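Local atomic coordinates of Lin2118 protein (Listeria innocua, PDB entry 3OOU), a protein that is probably a transcription factor that binds specific DNA sequences, the chain being its C-terminal AraC-type helix-turn-helix part. Residues Ser12-His17 with Asp52-Tyr57; Tyr57-Ala62 with Arg90-His95; Asp71-Ile76 with Thr99-Arg104. All blocks are in the same frame, centred on the assembly; numbering follows the deposited sequence.

Interaction 1: residues Ser12-His17 with Asp52-Tyr57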
loop_
_atom_site.group_PDB
_atom_site.type_symbol
_atom_site.label_atom_id
_atom_site.label_comp_id
_atom_site.label_asym_id
_atom_site.label_seq_id
_atom_site.Cartn_x
_atom_site.Cartn_y
_atom_site.Cartn_z
ATOM N N SER A 12 6.681 4.793 -9.896
ATOM C CA SER A 12 7.104 3.563 -10.558
ATOM C C SER A 12 7.724 2.573 -9.566
ATOM O O SER A 12 7.470 1.374 -9.643
ATOM C CB SER A 12 8.056 3.874 -11.716
ATOM O OG SER A 12 7.389 4.647 -12.706
ATOM N N TYR A 13 8.517 3.091 -8.627
ATOM C CA TYR A 13 9.120 2.275 -7.567
ATOM C C TYR A 13 8.084 1.520 -6.728
ATOM O O TYR A 13 8.275 0.345 -6.406
ATOM C CB TYR A 13 9.978 3.149 -6.648
ATOM C CG TYR A 13 10.977 2.378 -5.817
ATOM C CD1 TYR A 13 12.259 2.121 -6.305
ATOM C CD2 TYR A 13 10.650 1.917 -4.541
ATOM C CE1 TYR A 13 13.188 1.422 -5.548
ATOM C CE2 TYR A 13 11.578 1.217 -3.769
ATOM C CZ TYR A 13 12.844 0.975 -4.284
ATOM O OH TYR A 13 13.772 0.281 -3.539
ATOM N N ILE A 14 6.999 2.204 -6.370
ATOM C CA ILE A 14 5.900 1.575 -5.627
ATOM C C ILE A 14 5.386 0.321 -6.344
ATOM O O ILE A 14 5.211 -0.714 -5.711
ATOM C CB ILE A 14 4.755 2.581 -5.308
ATOM C CG1 ILE A 14 5.235 3.610 -4.274
ATOM C CG2 ILE A 14 3.493 1.848 -4.810
ATOM C CD1 ILE A 14 4.295 4.788 -4.050
ATOM N N THR A 15 5.191 0.407 -7.664
ATOM C CA THR A 15 4.695 -0.714 -8.468
ATOM C C THR A 15 5.627 -1.932 -8.419
ATOM O O THR A 15 5.175 -3.079 -8.443
ATOM C CB THR A 15 4.471 -0.273 -9.940
ATOM O OG1 THR A 15 3.669 0.916 -9.965
ATOM C CG2 THR A 15 3.777 -1.362 -10.746
ATOM N N GLU A 16 6.932 -1.672 -8.365
ATOM C CA GLU A 16 7.945 -2.732 -8.336
ATOM C C GLU A 16 8.124 -3.369 -6.962
ATOM O O GLU A 16 8.531 -4.532 -6.860
ATOM C CB GLU A 16 9.304 -2.181 -8.777
ATOM C CG GLU A 16 9.270 -1.265 -9.983
ATOM C CD GLU A 16 9.716 -1.943 -11.258
ATOM O OE1 GLU A 16 9.924 -3.177 -11.250
ATOM O OE2 GLU A 16 9.867 -1.229 -12.274
ATOM N N HIS A 17 7.845 -2.605 -5.909
ATOM C CA HIS A 17 8.262 -2.991 -4.567
ATOM C C HIS A 17 7.164 -2.902 -3.500
ATOM O O HIS A 17 7.457 -2.997 -2.309
ATOM C CB HIS A 17 9.471 -2.145 -4.141
ATOM C CG HIS A 17 10.647 -2.258 -5.061
ATOM N ND1 HIS A 17 11.409 -3.401 -5.155
ATOM C CD2 HIS A 17 11.192 -1.371 -5.926
ATOM C CE1 HIS A 17 12.374 -3.214 -6.041
ATOM N NE2 HIS A 17 12.266 -1.988 -6.519
ATOM N N ASP A 52 -1.190 7.073 2.526
ATOM C CA ASP A 52 -2.565 6.836 2.060
ATOM C C ASP A 52 -2.594 6.289 0.626
ATOM O O ASP A 52 -3.357 5.364 0.323
ATOM C CB ASP A 52 -3.428 8.092 2.224
ATOM C CG ASP A 52 -3.635 8.464 3.689
ATOM O OD1 ASP A 52 -3.967 7.564 4.489
ATOM O OD2 ASP A 52 -3.458 9.651 4.040
ATOM N N TYR A 53 -1.732 6.825 -0.238
ATOM C CA TYR A 53 -1.584 6.291 -1.590
ATOM C C TYR A 53 -1.106 4.838 -1.542
ATOM O O TYR A 53 -1.636 3.975 -2.248
ATOM C CB TYR A 53 -0.592 7.127 -2.402
ATOM C CG TYR A 53 -0.347 6.595 -3.799
ATOM C CD1 TYR A 53 -1.065 7.091 -4.889
ATOM C CD2 TYR A 53 0.602 5.595 -4.035
ATOM C CE1 TYR A 53 -0.848 6.605 -6.172
ATOM C CE2 TYR A 53 0.823 5.105 -5.315
ATOM C CZ TYR A 53 0.091 5.614 -6.378
ATOM O OH TYR A 53 0.295 5.143 -7.652
ATOM N N LEU A 54 -0.098 4.575 -0.714
ATOM C CA LEU A 54 0.455 3.236 -0.612
ATOM C C LEU A 54 -0.561 2.229 -0.066
ATOM O O LEU A 54 -0.669 1.114 -0.592
ATOM C CB LEU A 54 1.746 3.238 0.215
ATOM C CG LEU A 54 2.464 1.893 0.343
ATOM C CD1 LEU A 54 2.861 1.306 -1.020
ATOM C CD2 LEU A 54 3.684 2.049 1.236
ATOM N N ASN A 55 -1.315 2.627 0.957
ATOM C CA ASN A 55 -2.372 1.766 1.494
ATOM C C ASN A 55 -3.441 1.427 0.451
ATOM O O ASN A 55 -3.831 0.266 0.338
ATOM C CB ASN A 55 -3.000 2.375 2.758
ATOM C CG ASN A 55 -2.169 2.116 4.010
ATOM O OD1 ASN A 55 -1.799 3.049 4.737
ATOM N ND2 ASN A 55 -1.876 0.853 4.270
ATOM N N ARG A 56 -3.914 2.415 -0.311
ATOM C CA ARG A 56 -4.903 2.122 -1.346
ATOM C C ARG A 56 -4.331 1.133 -2.367
ATOM O O ARG A 56 -5.020 0.189 -2.775
ATOM C CB ARG A 56 -5.414 3.397 -2.027
ATOM C CG ARG A 56 -6.698 3.167 -2.833
ATOM C CD ARG A 56 -7.160 4.426 -3.552
ATOM N NE ARG A 56 -6.026 5.150 -4.104
ATOM C CZ ARG A 56 -5.533 6.268 -3.587
ATOM N NH1 ARG A 56 -6.093 6.812 -2.516
ATOM N NH2 ARG A 56 -4.483 6.844 -4.149
ATOM N N TYR A 57 -3.073 1.341 -2.759
ATOM C CA TYR A 57 -2.411 0.487 -3.738
ATOM C C TYR A 57 -2.335 -0.962 -3.228
ATOM O O TYR A 57 -2.687 -1.908 -3.935
ATOM C CB TYR A 57 -1.008 1.036 -4.066
ATOM C CG TYR A 57 -0.384 0.404 -5.289
ATOM C CD1 TYR A 57 -0.534 0.984 -6.548
ATOM C CD2 TYR A 57 0.344 -0.783 -5.191
ATOM C CE1 TYR A 57 0.028 0.398 -7.677
ATOM C CE2 TYR A 57 0.909 -1.377 -6.317
ATOM C CZ TYR A 57 0.752 -0.779 -7.555
ATOM O OH TYR A 57 1.301 -1.367 -8.681
#

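Interaction 2: residues Tyr57-Ala62 with Arg90-His95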
loop_
_atom_site.group_PDB
_atom_site.type_symbol
_atom_site.label_atom_id
_atom_site.label_comp_id
_atom_site.label_asym_id
_atom_site.label_seq_id
_atom_site.Cartn_x
_atom_site.Cartn_y
_atom_site.Cartn_z
ATOM N N TYR A 57 -3.073 1.341 -2.759
ATOM C CA TYR A 57 -2.411 0.487 -3.738
ATOM C C TYR A 57 -2.335 -0.962 -3.228
ATOM O O TYR A 57 -2.687 -1.908 -3.935
ATOM C CB TYR A 57 -1.008 1.036 -4.066
ATOM C CG TYR A 57 -0.384 0.404 -5.289
ATOM C CD1 TYR A 57 -0.534 0.984 -6.548
ATOM C CD2 TYR A 57 0.344 -0.783 -5.191
ATOM C CE1 TYR A 57 0.028 0.398 -7.677
ATOM C CE2 TYR A 57 0.909 -1.377 -6.317
ATOM C CZ TYR A 57 0.752 -0.779 -7.555
ATOM O OH TYR A 57 1.301 -1.367 -8.681
ATOM N N ARG A 58 -1.910 -1.116 -1.979
ATOM C CA ARG A 58 -1.778 -2.427 -1.359
ATOM C C ARG A 58 -3.119 -3.111 -1.147
ATOM O O ARG A 58 -3.249 -4.317 -1.380
ATOM C CB ARG A 58 -1.046 -2.287 -0.030
ATOM C CG ARG A 58 0.434 -1.986 -0.210
ATOM C CD ARG A 58 1.103 -1.697 1.116
ATOM N NE ARG A 58 2.552 -1.853 0.994
ATOM C CZ ARG A 58 3.429 -1.527 1.938
ATOM N NH1 ARG A 58 3.014 -0.988 3.083
ATOM N NH2 ARG A 58 4.729 -1.738 1.737
ATOM N N VAL A 59 -4.118 -2.343 -0.717
ATOM C CA VAL A 59 -5.452 -2.900 -0.497
ATOM C C VAL A 59 -6.067 -3.358 -1.821
ATOM O O VAL A 59 -6.738 -4.389 -1.867
ATOM C CB VAL A 59 -6.371 -1.917 0.276
ATOM C CG1 VAL A 59 -7.824 -2.374 0.238
ATOM C CG2 VAL A 59 -5.899 -1.789 1.719
ATOM N N ASN A 60 -5.810 -2.619 -2.899
ATOM C CA ASN A 60 -6.315 -3.041 -4.208
ATOM C C ASN A 60 -5.755 -4.388 -4.641
ATOM O O ASN A 60 -6.469 -5.190 -5.229
ATOM C CB ASN A 60 -6.100 -1.969 -5.274
ATOM C CG ASN A 60 -7.136 -0.863 -5.191
ATOM O OD1 ASN A 60 -8.202 -1.039 -4.595
ATOM N ND2 ASN A 60 -6.823 0.283 -5.773
ATOM N N TYR A 61 -4.491 -4.647 -4.323
ATOM C CA TYR A 61 -3.925 -5.964 -4.557
ATOM C C TYR A 61 -4.594 -7.020 -3.673
ATOM O O TYR A 61 -5.019 -8.069 -4.162
ATOM C CB TYR A 61 -2.414 -5.966 -4.314
ATOM C CG TYR A 61 -1.794 -7.289 -4.685
ATOM C CD1 TYR A 61 -1.516 -7.570 -6.017
ATOM C CD2 TYR A 61 -1.509 -8.259 -3.726
ATOM C CE1 TYR A 61 -0.965 -8.756 -6.401
ATOM C CE2 TYR A 61 -0.942 -9.487 -4.111
ATOM C CZ TYR A 61 -0.675 -9.711 -5.464
ATOM O OH TYR A 61 -0.120 -10.876 -5.938
ATOM N N ALA A 62 -4.686 -6.727 -2.375
ATOM C CA ALA A 62 -5.224 -7.671 -1.395
ATOM C C ALA A 62 -6.631 -8.111 -1.758
ATOM O O ALA A 62 -6.959 -9.293 -1.649
ATOM C CB ALA A 62 -5.206 -7.059 0.005
ATOM N N ARG A 90 -7.670 -2.291 9.598
ATOM C CA ARG A 90 -8.157 -0.905 9.524
ATOM C C ARG A 90 -8.087 -0.363 8.101
ATOM O O ARG A 90 -9.044 0.233 7.593
ATOM C CB ARG A 90 -7.346 0.011 10.445
ATOM C CG ARG A 90 -7.676 -0.096 11.917
ATOM C CD ARG A 90 -7.049 1.041 12.723
ATOM N NE ARG A 90 -5.584 1.031 12.698
ATOM C CZ ARG A 90 -4.813 0.292 13.495
ATOM N NH1 ARG A 90 -5.349 -0.524 14.396
ATOM N NH2 ARG A 90 -3.494 0.368 13.389
ATOM N N GLN A 91 -6.948 -0.589 7.453
ATOM C CA GLN A 91 -6.709 -0.044 6.123
ATOM C C GLN A 91 -7.585 -0.659 5.038
ATOM O O GLN A 91 -8.049 0.047 4.140
ATOM C CB GLN A 91 -5.222 -0.156 5.770
ATOM C CG GLN A 91 -4.330 0.781 6.586
ATOM C CD GLN A 91 -4.718 2.242 6.434
ATOM O OE1 GLN A 91 -5.056 2.699 5.341
ATOM N NE2 GLN A 91 -4.677 2.980 7.537
ATOM N N PHE A 92 -7.818 -1.966 5.125
ATOM C CA PHE A 92 -8.694 -2.645 4.175
ATOM C C PHE A 92 -10.116 -2.092 4.295
ATOM O O PHE A 92 -10.759 -1.796 3.284
ATOM C CB PHE A 92 -8.688 -4.164 4.392
ATOM C CG PHE A 92 -9.281 -4.940 3.249
ATOM C CD1 PHE A 92 -8.466 -5.478 2.262
ATOM C CD2 PHE A 92 -10.662 -5.128 3.151
ATOM C CE1 PHE A 92 -9.013 -6.199 1.193
ATOM C CE2 PHE A 92 -11.209 -5.838 2.081
ATOM C CZ PHE A 92 -10.385 -6.380 1.109
ATOM N N LYS A 93 -10.586 -1.936 5.532
ATOM C CA LYS A 93 -11.914 -1.373 5.787
ATOM C C LYS A 93 -12.025 0.044 5.230
ATOM O O LYS A 93 -13.027 0.393 4.601
ATOM C CB LYS A 93 -12.222 -1.396 7.292
ATOM C CG LYS A 93 -13.537 -0.728 7.715
ATOM C CD LYS A 93 -14.756 -1.465 7.184
ATOM C CE LYS A 93 -16.039 -0.755 7.594
ATOM N NZ LYS A 93 -17.245 -1.438 7.063
ATOM N N LYS A 94 -10.989 0.846 5.460
ATOM C CA LYS A 94 -10.953 2.234 4.997
ATOM C C LYS A 94 -11.079 2.346 3.473
ATOM O O LYS A 94 -11.824 3.191 2.962
ATOM C CB LYS A 94 -9.677 2.921 5.492
ATOM C CG LYS A 94 -9.501 4.360 5.022
ATOM C CD LYS A 94 -8.211 4.967 5.536
ATOM C CE LYS A 94 -8.118 6.434 5.147
ATOM N NZ LYS A 94 -6.768 6.993 5.400
ATOM N N HIS A 95 -10.378 1.476 2.755
ATOM C CA HIS A 95 -10.263 1.606 1.301
ATOM C C HIS A 95 -11.259 0.793 0.468
ATOM O O HIS A 95 -11.426 1.056 -0.731
ATOM C CB HIS A 95 -8.811 1.379 0.856
ATOM C CG HIS A 95 -7.893 2.500 1.234
ATOM N ND1 HIS A 95 -7.888 3.709 0.569
ATOM C CD2 HIS A 95 -6.972 2.611 2.221
ATOM C CE1 HIS A 95 -6.999 4.512 1.125
ATOM N NE2 HIS A 95 -6.426 3.870 2.128
#

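Interaction 3: residues Asp71-Ile76 with Thr99-Arg104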
loop_
_atom_site.group_PDB
_atom_site.type_symbol
_atom_site.label_atom_id
_atom_site.label_comp_id
_atom_site.label_asym_id
_atom_site.label_seq_id
_atom_site.Cartn_x
_atom_site.Cartn_y
_atom_site.Cartn_z
ATOM N N ASP A 71 -6.322 -18.804 -0.270
ATOM C CA ASP A 71 -5.187 -18.730 0.630
ATOM C C ASP A 71 -5.555 -17.983 1.904
ATOM O O ASP A 71 -6.530 -17.231 1.959
ATOM C CB ASP A 71 -3.985 -18.075 -0.059
ATOM C CG ASP A 71 -3.353 -18.968 -1.112
ATOM O OD1 ASP A 71 -3.596 -20.197 -1.104
ATOM O OD2 ASP A 71 -2.601 -18.442 -1.956
ATOM N N ASN A 72 -4.764 -18.221 2.936
ATOM C CA ASN A 72 -4.986 -17.643 4.242
ATOM C C ASN A 72 -4.897 -16.109 4.236
ATOM O O ASN A 72 -4.049 -15.526 3.567
ATOM C CB ASN A 72 -3.979 -18.272 5.200
ATOM C CG ASN A 72 -4.072 -17.725 6.585
ATOM O OD1 ASN A 72 -4.685 -18.327 7.457
ATOM N ND2 ASN A 72 -3.449 -16.581 6.807
ATOM N N LEU A 73 -5.796 -15.473 4.980
ATOM C CA LEU A 73 -5.927 -14.020 5.020
ATOM C C LEU A 73 -4.677 -13.275 5.510
ATOM O O LEU A 73 -4.276 -12.259 4.925
ATOM C CB LEU A 73 -7.122 -13.664 5.896
ATOM C CG LEU A 73 -7.657 -12.234 5.912
ATOM C CD1 LEU A 73 -9.159 -12.267 6.133
ATOM C CD2 LEU A 73 -6.977 -11.393 6.975
ATOM N N THR A 74 -4.086 -13.766 6.596
ATOM C CA THR A 74 -2.840 -13.225 7.125
ATOM C C THR A 74 -1.714 -13.393 6.105
ATOM O O THR A 74 -0.889 -12.494 5.936
ATOM C CB THR A 74 -2.489 -13.875 8.480
ATOM O OG1 THR A 74 -3.453 -13.452 9.453
ATOM C CG2 THR A 74 -1.100 -13.474 8.950
ATOM N N ILE A 75 -1.684 -14.525 5.405
ATOM C CA ILE A 75 -0.692 -14.754 4.354
ATOM C C ILE A 75 -0.889 -13.744 3.215
ATOM O O ILE A 75 0.065 -13.194 2.672
ATOM C CB ILE A 75 -0.739 -16.220 3.835
ATOM C CG1 ILE A 75 -0.514 -17.199 4.990
ATOM C CG2 ILE A 75 0.312 -16.455 2.757
ATOM C CD1 ILE A 75 -0.269 -18.627 4.563
ATOM N N ILE A 76 -2.149 -13.504 2.860
ATOM C CA ILE A 76 -2.455 -12.540 1.788
ATOM C C ILE A 76 -2.065 -11.108 2.172
ATOM O O ILE A 76 -1.516 -10.363 1.347
ATOM C CB ILE A 76 -3.921 -12.629 1.320
ATOM C CG1 ILE A 76 -4.116 -13.936 0.547
ATOM C CG2 ILE A 76 -4.286 -11.413 0.448
ATOM C CD1 ILE A 76 -5.563 -14.320 0.292
ATOM N N THR A 99 -14.833 -5.132 5.755
ATOM C CA THR A 99 -13.765 -5.946 6.347
ATOM C C THR A 99 -13.275 -6.975 5.318
ATOM O O THR A 99 -14.030 -7.349 4.405
ATOM C CB THR A 99 -14.234 -6.691 7.608
ATOM O OG1 THR A 99 -15.258 -7.621 7.246
ATOM C CG2 THR A 99 -14.762 -5.716 8.661
ATOM N N PRO A 100 -12.017 -7.437 5.453
ATOM C CA PRO A 100 -11.489 -8.401 4.482
ATOM C C PRO A 100 -12.347 -9.652 4.303
ATOM O O PRO A 100 -12.657 -10.022 3.172
ATOM C CB PRO A 100 -10.119 -8.773 5.051
ATOM C CG PRO A 100 -9.729 -7.633 5.912
ATOM C CD PRO A 100 -10.987 -6.995 6.416
ATOM N N ASN A 101 -12.743 -10.304 5.391
ATOM C CA ASN A 101 -13.479 -11.550 5.219
ATOM C C ASN A 101 -14.931 -11.333 4.765
ATOM O O ASN A 101 -15.500 -12.194 4.098
ATOM C CB ASN A 101 -13.347 -12.471 6.441
ATOM C CG ASN A 101 -13.035 -13.921 6.056
ATOM O OD1 ASN A 101 -12.310 -14.186 5.082
ATOM N ND2 ASN A 101 -13.574 -14.866 6.825
ATOM N N ARG A 102 -15.504 -10.174 5.085
ATOM C CA ARG A 102 -16.810 -9.769 4.551
ATOM C C ARG A 102 -16.735 -9.511 3.041
ATOM O O ARG A 102 -17.615 -9.925 2.286
ATOM C CB ARG A 102 -17.322 -8.518 5.273
ATOM C CG ARG A 102 -18.753 -8.110 4.937
ATOM C CD ARG A 102 -19.765 -8.784 5.860
ATOM N NE ARG A 102 -21.129 -8.667 5.347
ATOM C CZ ARG A 102 -21.711 -9.553 4.540
ATOM N NH1 ARG A 102 -21.056 -10.639 4.144
ATOM N NH2 ARG A 102 -22.955 -9.355 4.129
ATOM N N TYR A 103 -15.677 -8.827 2.610
ATOM C CA TYR A 103 -15.431 -8.588 1.186
ATOM C C TYR A 103 -15.324 -9.910 0.433
ATOM O O TYR A 103 -15.919 -10.079 -0.635
ATOM C CB TYR A 103 -14.140 -7.780 1.005
ATOM C CG TYR A 103 -13.917 -7.272 -0.401
ATOM C CD1 TYR A 103 -14.403 -6.028 -0.790
ATOM C CD2 TYR A 103 -13.208 -8.030 -1.337
ATOM C CE1 TYR A 103 -14.204 -5.546 -2.074
ATOM C CE2 TYR A 103 -13.014 -7.566 -2.632
ATOM C CZ TYR A 103 -13.509 -6.319 -2.992
ATOM O OH TYR A 103 -13.313 -5.840 -4.262
ATOM N N ARG A 104 -14.549 -10.836 0.994
ATOM C CA ARG A 104 -14.389 -12.170 0.439
ATOM C C ARG A 104 -15.737 -12.884 0.346
ATOM O O ARG A 104 -16.019 -13.542 -0.655
ATOM C CB ARG A 104 -13.407 -12.980 1.281
ATOM C CG ARG A 104 -12.831 -14.187 0.571
ATOM C CD ARG A 104 -11.765 -14.849 1.409
ATOM N NE ARG A 104 -10.618 -15.230 0.594
ATOM C CZ ARG A 104 -9.504 -15.788 1.052
ATOM N NH1 ARG A 104 -9.357 -16.051 2.347
ATOM N NH2 ARG A 104 -8.533 -16.089 0.205
#

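Interaction 1: residues Ser12-His17 with Asp52-Tyr57
Ile14 of helix 6-17 pushes its side chain between Tyr53, Leu54 and Tyr57 of helix 50-68, the long connecting helix of an AraC-type DNA-binding domain. In such domains this helix joins two helix-turn-helix units, and here the N-terminal helix packs against its first half. The local axes come no closer than 11.4 Å and cross at -40°, so side chains rather than backbones fill the interface, and no hydrogen bond bridges the two segments.

Ile14 gives up the most surface, and its two branches go to different partners. The CG2 methyl, anti to the backbone N, lies over one face of the Tyr57 ring as a CH-pi contact, with Ile14 CG2 4.2 Å from the ring centroid and 14° off the normal. The same methyl, Ile14 CG2, meets Leu54 CD1 at 3.9 Å. The longer branch leads the other way, bringing Ile14 CD1 within 3.7 Å of Tyr53 CE2, an oblique approach to that ring. Met22 also touches Ile14.

Tyr57 points at helix 6-17 with CG anti to its backbone N (chi1 -167°), a torsion that stretches the ring out across the gap. The side chains of Ile14 and Tyr57 run past each other in opposite directions. Phe18 meets the Tyr57 ring edge-to-face, and Phe42 does the same for Tyr53, so each tyrosine also packs against a second aromatic ring.

Thr15 crosses the end of Tyr57 at about a right angle on the exposed margin of the contact. Its side chain occupies two conformations, which makes the finer details of its methyl and hydroxyl doubtful. Thr15 CA sits 3.5 Å from the phenolic oxygen Tyr57 OH and 4.0 Å from Tyr57 CZ.

Interaction 2: residues Tyr57-Ala62 with Arg90-His95
Val59 carries this contact: it points from helix 50-68 into helix 85-96 and spreads its two methyls over Gln91, Phe92 and His95. The short axes cross almost perpendicularly, at -88°, with a closest approach of 9.5 Å. The CA atoms of Val59 and Phe92 mark the crossing point, 5.7 Å apart.

Apolar contacts carry most of the surface. Val59 CG1, anti to the backbone N, rests obliquely on the Phe92 ring, 3.8 Å from Phe92 CD1, and also reaches His95 CB at 3.9 Å. One turn further along, Ala62 CB approaches the edge of the same ring, near its plane, 4.1 Å from Phe92 CE1. Phe92 itself leaves its helix at a slant, and a chi1 of -165° swings the ring in beside Ala62.

Polar atoms play a minor part, and no hydrogen bond crosses between the segments. Val59 CG2 packs 3.7 Å from the backbone oxygen Gln91 O, which already accepts from His95 N within its own helix. The side-chain oxygen Gln91 OE1 lies in plane at the edge of the His95 imidazole.

The contact joins the connecting helix 50-68 crosswise to helix 85-96 of the second helix-turn-helix unit. Tyr82, in the turn before helix 85-96, packs on Val59, Phe88 touches Ala62, and Phe92 also touches Lys63 and Leu66 of helix 50-68.

Interaction 3: residues Asp71-Ile76 with Thr99-Arg104
Arg104 grips the backbone oxygen of Asp71 end-on with both terminal nitrogens, within the tight part of the contact. Arg104 NH2 lies 2.9 Å from Asp71 O, in the carbonyl plane on a lone pair, while Arg104 NH1 donates to Asp71 O at 3.1 Å, nearly in line with the C=O bond. The oxygen sits in the guanidinium plane; sharing one acceptor bends both N-H directions, to 141° for NH1 and 153° for NH2. Arg104 NE bonds Leu66 O and NH2 also bonds Thr69 O, so bonds to three backbone carbonyls set the group's rotation. Ile76 CD1 comes obliquely to Arg104 NH2, at 3.5 Å. Leu73 completes the packed part by van der Waals contact alone, its CD1 methyl crossing Pro100 at about a right angle, 3.8 Å from Pro100 CB.

The outer side is looser. There the exposed Asn101 brings only its OD1 to the same methyl, and the side chain of Asp71 turns away from helix 100-107.

Together the two parts tie the start of helix 73-79, with Asn72 at its N-cap, to the final helix 100-107. From helix 85-96, Met85 packs on Leu73 and Phe92 on Pro100; Leu66 of helix 50-68 lies against Ile76.

Interactions 1 and 2 both use helix 50-68, with Tyr57 common to their segments: one face meets the N-terminal helix 6-17, another helix 85-96. Both rely on apolar packing without hydrogen bonds between their segments, yet interaction 2 is largely buried whereas interaction 1 runs out to an exposed edge. The salt bridge Asp52-Lys94 links the two. The centre of interaction 3 lies about 16 Å from the centre of the chain, the farthest of the three, and its chemistry differs, an arginine gathering backbone carbonyls beside a small apolar patch. It adjoins interaction 2 through Phe92, which packs on Pro100 and Tyr103, but does not touch interaction 1.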